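Local coordinates for protein echicetin A-chain (Echis carinatus, PDB 1OZ7) that binds, as part of echicetin, the platelet receptor GPIbalpha, inhibiting platelet aggregation when it binds this alone but promoting aggregation and signalling when it also binds IgM kappa, at residues G10-M15 against K126-R131; K64-L69 against V113-E118; E19-D24 against F121-K126. One frame throughout, in Å; residues are numbered along the deposited sequence.

Contact 1. Residues G10-M15 against K126-R131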
loop_
_atom_site.group_PDB
_atom_site.type_symbol
_atom_site.label_atom_id
_atom_site.label_comp_id
_atom_site.label_asym_id
_atom_site.label_seq_id
_atom_site.Cartn_x
_atom_site.Cartn_y
_atom_site.Cartn_z
ATOM N N GLY A 10 7.747 18.798 -20.534
ATOM C CA GLY A 10 7.968 17.640 -21.380
ATOM C C GLY A 10 6.932 17.613 -22.491
ATOM O O GLY A 10 6.240 16.621 -22.681
ATOM N N VAL A 11 6.814 18.719 -23.218
ATOM C CA VAL A 11 5.852 18.827 -24.309
ATOM C C VAL A 11 4.477 18.248 -23.962
ATOM O O VAL A 11 3.845 17.568 -24.773
ATOM C CB VAL A 11 6.376 18.143 -25.600
ATOM C CG1 VAL A 11 6.385 16.619 -25.443
ATOM C CG2 VAL A 11 5.515 18.557 -26.786
ATOM N N TYR A 12 4.027 18.518 -22.740
ATOM C CA TYR A 12 2.720 18.076 -22.262
ATOM C C TYR A 12 2.076 19.301 -21.637
ATOM O O TYR A 12 2.779 20.186 -21.151
ATOM C CB TYR A 12 2.874 16.993 -21.195
ATOM C CG TYR A 12 2.743 15.573 -21.692
ATOM C CD1 TYR A 12 1.501 15.044 -22.031
ATOM C CD2 TYR A 12 3.861 14.749 -21.799
ATOM C CE1 TYR A 12 1.372 13.723 -22.464
ATOM C CE2 TYR A 12 3.745 13.429 -22.232
ATOM C CZ TYR A 12 2.500 12.923 -22.562
ATOM O OH TYR A 12 2.389 11.617 -22.992
ATOM N N CYS A 13 0.750 19.356 -21.651
ATOM C CA CYS A 13 0.022 20.475 -21.065
ATOM C C CYS A 13 -0.614 19.993 -19.777
ATOM O O CYS A 13 -1.157 18.894 -19.731
ATOM C CB CYS A 13 -1.057 20.974 -22.020
ATOM S SG CYS A 13 -0.402 21.582 -23.610
ATOM N N TYR A 14 -0.545 20.823 -18.736
ATOM C CA TYR A 14 -1.087 20.476 -17.426
ATOM C C TYR A 14 -1.866 21.606 -16.789
ATOM O O TYR A 14 -1.477 22.774 -16.878
ATOM C CB TYR A 14 0.029 20.153 -16.424
ATOM C CG TYR A 14 1.042 19.112 -16.821
ATOM C CD1 TYR A 14 1.879 19.300 -17.919
ATOM C CD2 TYR A 14 1.211 17.959 -16.051
ATOM C CE1 TYR A 14 2.866 18.367 -18.233
ATOM C CE2 TYR A 14 2.188 17.024 -16.358
ATOM C CZ TYR A 14 3.012 17.233 -17.447
ATOM O OH TYR A 14 3.984 16.309 -17.742
ATOM N N MET A 15 -2.947 21.251 -16.107
ATOM C CA MET A 15 -3.705 22.242 -15.380
ATOM C C MET A 15 -4.331 21.650 -14.131
ATOM O O MET A 15 -4.889 20.554 -14.149
ATOM C CB MET A 15 -4.788 22.875 -16.238
ATOM C CG MET A 15 -5.570 23.924 -15.469
ATOM S SD MET A 15 -6.436 25.074 -16.537
ATOM C CE MET A 15 -6.003 26.660 -15.758
ATOM N N LYS A 126 -4.037 16.543 -17.679
ATOM C CA LYS A 126 -2.848 16.461 -18.514
ATOM C C LYS A 126 -3.243 15.891 -19.871
ATOM O O LYS A 126 -4.197 15.111 -19.980
ATOM C CB LYS A 126 -1.820 15.564 -17.823
ATOM C CG LYS A 126 -0.587 15.183 -18.632
ATOM C CD LYS A 126 0.301 14.265 -17.794
ATOM C CE LYS A 126 1.395 13.601 -18.609
ATOM N NZ LYS A 126 2.111 12.554 -17.817
ATOM N N TYR A 127 -2.526 16.311 -20.905
ATOM C CA TYR A 127 -2.771 15.825 -22.254
ATOM C C TYR A 127 -1.655 16.325 -23.181
ATOM O O TYR A 127 -1.042 17.367 -22.931
ATOM C CB TYR A 127 -4.141 16.301 -22.746
ATOM C CG TYR A 127 -4.183 17.748 -23.167
ATOM C CD1 TYR A 127 -3.677 18.145 -24.405
ATOM C CD2 TYR A 127 -4.716 18.726 -22.327
ATOM C CE1 TYR A 127 -3.701 19.472 -24.796
ATOM C CE2 TYR A 127 -4.741 20.057 -22.711
ATOM C CZ TYR A 127 -4.232 20.418 -23.948
ATOM O OH TYR A 127 -4.255 21.731 -24.345
ATOM N N PRO A 128 -1.374 15.571 -24.258
ATOM C CA PRO A 128 -0.339 15.899 -25.245
ATOM C C PRO A 128 -0.888 16.686 -26.427
ATOM O O PRO A 128 -1.795 16.226 -27.111
ATOM C CB PRO A 128 0.162 14.529 -25.663
ATOM C CG PRO A 128 -1.123 13.739 -25.714
ATOM C CD PRO A 128 -1.876 14.196 -24.460
ATOM N N VAL A 129 -0.333 17.868 -26.675
ATOM C CA VAL A 129 -0.794 18.688 -27.790
ATOM C C VAL A 129 -0.841 17.916 -29.116
ATOM O O VAL A 129 -1.734 18.139 -29.934
ATOM C CB VAL A 129 0.089 19.934 -27.972
ATOM C CG1 VAL A 129 -0.492 20.826 -29.062
ATOM C CG2 VAL A 129 0.190 20.689 -26.661
ATOM N N PRO A 130 0.127 17.011 -29.352
ATOM C CA PRO A 130 0.148 16.226 -30.592
ATOM C C PRO A 130 -0.960 15.172 -30.618
ATOM O O PRO A 130 -0.876 14.191 -31.362
ATOM C CB PRO A 130 1.534 15.582 -30.573
ATOM C CG PRO A 130 2.351 16.565 -29.804
ATOM C CD PRO A 130 1.426 16.907 -28.666
ATOM N N ARG A 131 -1.988 15.394 -29.803
ATOM C CA ARG A 131 -3.128 14.489 -29.685
ATOM C C ARG A 131 -2.779 13.306 -28.786
ATOM O O ARG A 131 -3.473 13.123 -27.763
ATOM C CB ARG A 131 -3.569 13.994 -31.066
ATOM O OXT ARG A 131 -1.814 12.580 -29.111
#
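C13 and Y127 face each other as a hydrogen-bonded pair where strand 12-21 and the last strand, 121-127, of the C-type lectin-like fold run antiparallel. C13 N gives its hydrogen to Y127 O at 3.0 Å, almost straight at 170°; the return bond, from Y127 N to C13 O, is longer at 3.2 Å and more bent. Next along, Y14 and K126 form a non-hydrogen-bonded pair, with a supporting CA-H...O contact from K126 CA to C13 O.

The extended K126 chain, its CG anti to the backbone N (chi1 171°), rises between two tyrosines. Its CG lies over one face of the Y14 ring toward the rim, and its CE sits over the centre of the Y12 ring. NZ continues above that ring, 4.7 Å from the centroid and 4° off the normal, a cation-pi geometry.

On the other sheet face C13 lays CB over the Y127 ring, 4.0 Å from its centroid, with SG oblique to that ring and 4.5 Å from the same centroid. Further out, C13 is disulfide-bonded to C2, and S41 OG bonds K126 NZ. The lysine tip is also fixed by E47 OE1, which forms a salt bridge with NZ and a hydrogen bond with Y14 OH.

Contact 2. Residues K64-L69 against V113-E118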
loop_
_atom_site.group_PDB
_atom_site.type_symbol
_atom_site.label_atom_id
_atom_site.label_comp_id
_atom_site.label_asym_id
_atom_site.label_seq_id
_atom_site.Cartn_x
_atom_site.Cartn_y
_atom_site.Cartn_z
ATOM N N LYS A 64 -5.749 16.580 -0.407
ATOM C CA LYS A 64 -5.436 15.615 -1.445
ATOM C C LYS A 64 -5.778 16.150 -2.829
ATOM O O LYS A 64 -6.655 17.002 -2.979
ATOM C CB LYS A 64 -6.207 14.316 -1.208
ATOM C CG LYS A 64 -5.495 13.277 -0.367
ATOM C CD LYS A 64 -5.565 13.526 1.128
ATOM C CE LYS A 64 -4.780 12.431 1.859
ATOM N NZ LYS A 64 -4.758 12.583 3.345
ATOM N N ILE A 65 -5.059 15.650 -3.830
ATOM C CA ILE A 65 -5.274 16.022 -5.225
ATOM C C ILE A 65 -5.258 14.731 -6.039
ATOM O O ILE A 65 -4.371 13.903 -5.890
ATOM C CB ILE A 65 -4.165 16.970 -5.763
ATOM C CG1 ILE A 65 -4.307 18.375 -5.165
ATOM C CG2 ILE A 65 -4.286 17.106 -7.268
ATOM C CD1 ILE A 65 -4.128 18.457 -3.675
ATOM N N TRP A 66 -6.252 14.571 -6.900
ATOM C CA TRP A 66 -6.370 13.387 -7.738
ATOM C C TRP A 66 -5.370 13.292 -8.898
ATOM O O TRP A 66 -5.157 14.257 -9.646
ATOM C CB TRP A 66 -7.795 13.300 -8.310
ATOM C CG TRP A 66 -8.835 12.814 -7.340
ATOM C CD1 TRP A 66 -10.062 13.362 -7.114
ATOM C CD2 TRP A 66 -8.756 11.653 -6.500
ATOM N NE1 TRP A 66 -10.754 12.616 -6.187
ATOM C CE2 TRP A 66 -9.974 11.562 -5.795
ATOM C CE3 TRP A 66 -7.774 10.680 -6.279
ATOM C CZ2 TRP A 66 -10.235 10.534 -4.885
ATOM C CZ3 TRP A 66 -8.034 9.659 -5.379
ATOM C CH2 TRP A 66 -9.257 9.594 -4.692
ATOM N N THR A 67 -4.757 12.114 -9.015
ATOM C CA THR A 67 -3.839 11.794 -10.097
ATOM C C THR A 67 -4.507 10.570 -10.749
ATOM O O THR A 67 -5.399 9.970 -10.158
ATOM C CB THR A 67 -2.437 11.450 -9.570
ATOM O OG1 THR A 67 -2.541 10.671 -8.373
ATOM C CG2 THR A 67 -1.651 12.722 -9.277
ATOM N N GLY A 68 -4.103 10.192 -11.955
ATOM C CA GLY A 68 -4.773 9.071 -12.598
ATOM C C GLY A 68 -4.305 7.666 -12.278
ATOM O O GLY A 68 -4.332 6.794 -13.156
ATOM N N LEU A 69 -3.873 7.425 -11.047
ATOM C CA LEU A 69 -3.423 6.088 -10.682
ATOM C C LEU A 69 -4.621 5.297 -10.166
ATOM O O LEU A 69 -5.048 5.462 -9.022
ATOM C CB LEU A 69 -2.328 6.150 -9.615
ATOM C CG LEU A 69 -1.631 4.812 -9.331
ATOM C CD1 LEU A 69 -1.052 4.244 -10.617
ATOM C CD2 LEU A 69 -0.539 5.016 -8.297
ATOM N N VAL A 113 -0.875 8.481 -1.789
ATOM C CA VAL A 113 -1.541 7.854 -0.660
ATOM C C VAL A 113 -2.828 7.204 -1.126
ATOM O O VAL A 113 -3.636 7.840 -1.801
ATOM C CB VAL A 113 -1.859 8.888 0.455
ATOM C CG1 VAL A 113 -0.561 9.465 1.014
ATOM C CG2 VAL A 113 -2.727 9.999 -0.090
ATOM N N ALA A 114 -3.015 5.934 -0.774
ATOM C CA ALA A 114 -4.218 5.209 -1.169
ATOM C C ALA A 114 -5.432 5.873 -0.532
ATOM O O ALA A 114 -5.495 6.036 0.688
ATOM C CB ALA A 114 -4.129 3.740 -0.733
ATOM N N THR A 115 -6.400 6.236 -1.367
ATOM C CA THR A 115 -7.606 6.900 -0.897
ATOM C C THR A 115 -8.893 6.421 -1.572
ATOM O O THR A 115 -8.860 5.797 -2.629
ATOM C CB THR A 115 -7.475 8.422 -1.093
ATOM O OG1 THR A 115 -8.761 9.039 -0.961
ATOM C CG2 THR A 115 -6.908 8.725 -2.456
ATOM N N PRO A 116 -10.049 6.689 -0.942
ATOM C CA PRO A 116 -11.346 6.286 -1.495
ATOM C C PRO A 116 -11.679 7.093 -2.737
ATOM O O PRO A 116 -11.726 8.324 -2.694
ATOM C CB PRO A 116 -12.316 6.575 -0.353
ATOM C CG PRO A 116 -11.474 6.322 0.865
ATOM C CD PRO A 116 -10.181 7.024 0.490
ATOM N N CYS A 117 -11.921 6.399 -3.840
ATOM C CA CYS A 117 -12.238 7.064 -5.091
ATOM C C CYS A 117 -13.406 8.023 -5.012
ATOM O O CYS A 117 -13.399 9.060 -5.676
ATOM C CB CYS A 117 -12.553 6.040 -6.155
ATOM S SG CYS A 117 -11.225 4.865 -6.477
ATOM N N GLU A 118 -14.412 7.665 -4.217
ATOM C CA GLU A 118 -15.612 8.482 -4.071
ATOM C C GLU A 118 -15.375 9.831 -3.416
ATOM O O GLU A 118 -16.254 10.684 -3.434
ATOM C CB GLU A 118 -16.690 7.723 -3.281
ATOM C CG GLU A 118 -16.276 7.296 -1.874
ATOM C CD GLU A 118 -15.923 5.821 -1.795
ATOM O OE1 GLU A 118 -15.079 5.363 -2.596
ATOM O OE2 GLU A 118 -16.491 5.121 -0.927
#
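W66 turns the far end of its indole, the six-membered ring, against T115 and the chain that follows it. In this C-type lectin-like domain the segments lie on strands 64-71 and 112-115, the latter running on into a loop at 116-118; within this chain strand 100-104 lies between them. Accordingly, the nearest CA atoms are 8.7 Å apart, between K64 and V113, and no hydrogen bond joins the segments. From 64-69 only side chains reach across, meeting side chains and backbone carbonyls of 113-117.

The W66 and T115 side chains meet at a slant. T115 CG2 comes within 3.3 Å of W66 CZ3 and is almost as near CH2, an oblique approach. The methyl lies between the backbone N and the carbonyl carbon of its own residue, which leaves OG1 anti to N (chi1 165°), where it bonds N119 ND2. Beyond the threonine the backbone takes over. P116 O lies in the indole plane at the ring edge, 3.4 Å from W66 CH2, whereas C117 O stands oblique to the ring, 3.6 Å from CZ2. The pyrrole side is held separately: W66 NE1 is hydrogen-bonded to K21 O and N119 O, so the indole is gripped at its nitrogen while its benzo end rests on 115-117. The disulfide from C117 to C100 ties that loop back to the central strand.

At the other end K64 and V113 cross at about a right angle. K64 starts out toward the 113-118 segment, bends at chi2 (80°) and then runs straight, so that an aliphatic carbon rather than the ammonium does the touching: K64 CE meets V113 CG2 at 3.7 Å.

Contact 3. Residues E19-D24 against F121-K126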
loop_
_atom_site.group_PDB
_atom_site.type_symbol
_atom_site.label_atom_id
_atom_site.label_comp_id
_atom_site.label_asym_id
_atom_site.label_seq_id
_atom_site.Cartn_x
_atom_site.Cartn_y
_atom_site.Cartn_z
ATOM N N GLU A 19 -11.667 22.313 -8.298
ATOM C CA GLU A 19 -13.070 21.907 -8.312
ATOM C C GLU A 19 -13.161 20.464 -7.816
ATOM O O GLU A 19 -12.918 19.519 -8.562
ATOM C CB GLU A 19 -13.632 21.992 -9.733
ATOM C CG GLU A 19 -13.200 23.230 -10.515
ATOM C CD GLU A 19 -14.316 24.248 -10.686
ATOM O OE1 GLU A 19 -15.429 23.851 -11.103
ATOM O OE2 GLU A 19 -14.074 25.448 -10.415
ATOM N N PRO A 20 -13.519 20.279 -6.540
ATOM C CA PRO A 20 -13.637 18.946 -5.941
ATOM C C PRO A 20 -14.544 17.966 -6.680
ATOM O O PRO A 20 -15.717 18.247 -6.929
ATOM C CB PRO A 20 -14.147 19.247 -4.534
ATOM C CG PRO A 20 -13.521 20.586 -4.234
ATOM C CD PRO A 20 -13.760 21.330 -5.534
ATOM N N LYS A 21 -13.987 16.810 -7.031
ATOM C CA LYS A 21 -14.748 15.772 -7.707
ATOM C C LYS A 21 -14.247 14.397 -7.306
ATOM O O LYS A 21 -13.229 14.253 -6.621
ATOM C CB LYS A 21 -14.643 15.888 -9.236
ATOM C CG LYS A 21 -15.133 17.199 -9.852
ATOM C CD LYS A 21 -15.232 17.051 -11.376
ATOM C CE LYS A 21 -15.343 18.397 -12.093
ATOM N NZ LYS A 21 -16.557 19.185 -11.738
ATOM N N THR A 22 -14.988 13.403 -7.773
ATOM C CA THR A 22 -14.730 11.985 -7.586
ATOM C C THR A 22 -13.632 11.607 -8.596
ATOM O O THR A 22 -13.488 12.291 -9.609
ATOM C CB THR A 22 -16.037 11.205 -7.922
ATOM O OG1 THR A 22 -16.920 11.216 -6.792
ATOM C CG2 THR A 22 -15.735 9.782 -8.334
ATOM N N TRP A 23 -12.868 10.538 -8.343
ATOM C CA TRP A 23 -11.815 10.110 -9.290
ATOM C C TRP A 23 -12.445 10.058 -10.667
ATOM O O TRP A 23 -11.990 10.732 -11.587
ATOM C CB TRP A 23 -11.278 8.709 -8.932
ATOM C CG TRP A 23 -10.256 8.015 -9.910
ATOM C CD1 TRP A 23 -8.989 7.587 -9.588
ATOM C CD2 TRP A 23 -10.508 7.485 -11.235
ATOM N NE1 TRP A 23 -8.459 6.817 -10.598
ATOM C CE2 TRP A 23 -9.368 6.739 -11.618
ATOM C CE3 TRP A 23 -11.586 7.559 -12.125
ATOM C CZ2 TRP A 23 -9.285 6.076 -12.846
ATOM C CZ3 TRP A 23 -11.499 6.895 -13.350
ATOM C CH2 TRP A 23 -10.360 6.165 -13.694
ATOM N N ASP A 24 -13.511 9.262 -10.773
ATOM C CA ASP A 24 -14.252 9.052 -12.013
ATOM C C ASP A 24 -14.692 10.305 -12.744
ATOM O O ASP A 24 -14.508 10.419 -13.957
ATOM C CB ASP A 24 -15.494 8.200 -11.745
ATOM C CG ASP A 24 -15.158 6.795 -11.300
ATOM O OD1 ASP A 24 -16.102 5.997 -11.116
ATOM O OD2 ASP A 24 -13.959 6.487 -11.134
ATOM N N PHE A 121 -12.006 15.673 -4.360
ATOM C CA PHE A 121 -10.767 16.421 -4.190
ATOM C C PHE A 121 -10.406 17.142 -5.481
ATOM O O PHE A 121 -10.796 16.717 -6.574
ATOM C CB PHE A 121 -9.615 15.483 -3.809
ATOM C CG PHE A 121 -9.712 14.919 -2.411
ATOM C CD1 PHE A 121 -9.763 15.760 -1.305
ATOM C CD2 PHE A 121 -9.720 13.545 -2.202
ATOM C CE1 PHE A 121 -9.821 15.240 -0.016
ATOM C CE2 PHE A 121 -9.776 13.015 -0.907
ATOM C CZ PHE A 121 -9.828 13.863 0.184
ATOM N N PRO A 122 -9.669 18.260 -5.376
ATOM C CA PRO A 122 -9.285 18.984 -6.590
ATOM C C PRO A 122 -8.489 18.006 -7.452
ATOM O O PRO A 122 -8.214 16.889 -7.027
ATOM C CB PRO A 122 -8.413 20.114 -6.052
ATOM C CG PRO A 122 -9.002 20.377 -4.710
ATOM C CD PRO A 122 -9.218 18.978 -4.173
ATOM N N PHE A 123 -8.096 18.417 -8.648
ATOM C CA PHE A 123 -7.350 17.505 -9.499
ATOM C C PHE A 123 -6.445 18.206 -10.494
ATOM O O PHE A 123 -6.481 19.427 -10.623
ATOM C CB PHE A 123 -8.324 16.579 -10.239
ATOM C CG PHE A 123 -9.375 17.305 -11.028
ATOM C CD1 PHE A 123 -10.407 17.986 -10.382
ATOM C CD2 PHE A 123 -9.334 17.312 -12.422
ATOM C CE1 PHE A 123 -11.383 18.664 -11.107
ATOM C CE2 PHE A 123 -10.301 17.984 -13.160
ATOM C CZ PHE A 123 -11.331 18.664 -12.498
ATOM N N MET A 124 -5.625 17.416 -11.184
ATOM C CA MET A 124 -4.702 17.932 -12.186
ATOM C C MET A 124 -4.921 17.179 -13.488
ATOM O O MET A 124 -4.879 15.946 -13.524
ATOM C CB MET A 124 -3.250 17.767 -11.717
ATOM N N CYS A 125 -5.175 17.918 -14.559
ATOM C CA CYS A 125 -5.390 17.294 -15.853
ATOM C C CYS A 125 -4.095 17.338 -16.622
ATOM O O CYS A 125 -3.182 18.095 -16.290
ATOM C CB CYS A 125 -6.461 18.021 -16.664
ATOM S SG CYS A 125 -8.187 17.873 -16.100
ATOM N N LYS A 126 -4.037 16.543 -17.679
ATOM C CA LYS A 126 -2.848 16.461 -18.514
ATOM C C LYS A 126 -3.243 15.891 -19.871
ATOM O O LYS A 126 -4.197 15.111 -19.980
ATOM C CB LYS A 126 -1.820 15.564 -17.823
ATOM C CG LYS A 126 -0.587 15.183 -18.632
ATOM C CD LYS A 126 0.301 14.265 -17.794
ATOM C CE LYS A 126 1.395 13.601 -18.609
ATOM N NZ LYS A 126 2.111 12.554 -17.817
#
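K21 and F121 exchange two backbone hydrogen bonds, the only ones between these segments, at the far end of the pairing of strands 12-21 and 121-127 of the C-type lectin-like fold, just before helix 23-33. F121 N donates to K21 O at 2.9 Å, and K21 N donates to F121 O at 3.2 Å, nearly straight at the hydrogen. Such straightness does not mean alignment with the acceptor, for the K21 donor stands 55° out of the F121 carbonyl plane. This fits the strand axes, which make an angle of 103° here; between these segments the pairing is limited to one bridge, with diverging side chains, while the strands pair again further along at F17 with F123.

The aromatic contacts centre on F123. Its ring presents an edge to E19 O, which lies in the ring plane 3.1 Å from CE1. K21 CE reaches the same ring obliquely, 4.0 Å from CZ. The phenylalanine CG sits between its backbone N and carbonyl carbon (chi1 55°), which brings the ring round to the 19-21 strand. F17 and F29 also meet this ring, F29 edge-to-face.

With a C-H edge against E19 O and N-H groups on K21 O and F121 O, the contact joins the strands through backbone oxygens more than through side-chain polarity.

In the fold
Contacts 1 and 3 lie at two ends of the same strand pair, 12-21 with 121-127, with centres about 17 Å apart. They share K126 and are joined by the probable hydrogen bond from C125 N to M15 O. Contact 2 belongs to the second sheet; its centre is about 9 Å from that of contact 3 and about 21 Å from that of contact 1. W66 N and P122 O, a probable hydrogen bond at 3.0 Å, link the two sheets. Along the chain contact 2 nests inside contact 3, and contact 3 inside contact 1, so contact 1 brings early and final strands together around the other segments. Near contact 2, L69 continues the sheet into the other chain of the assembly.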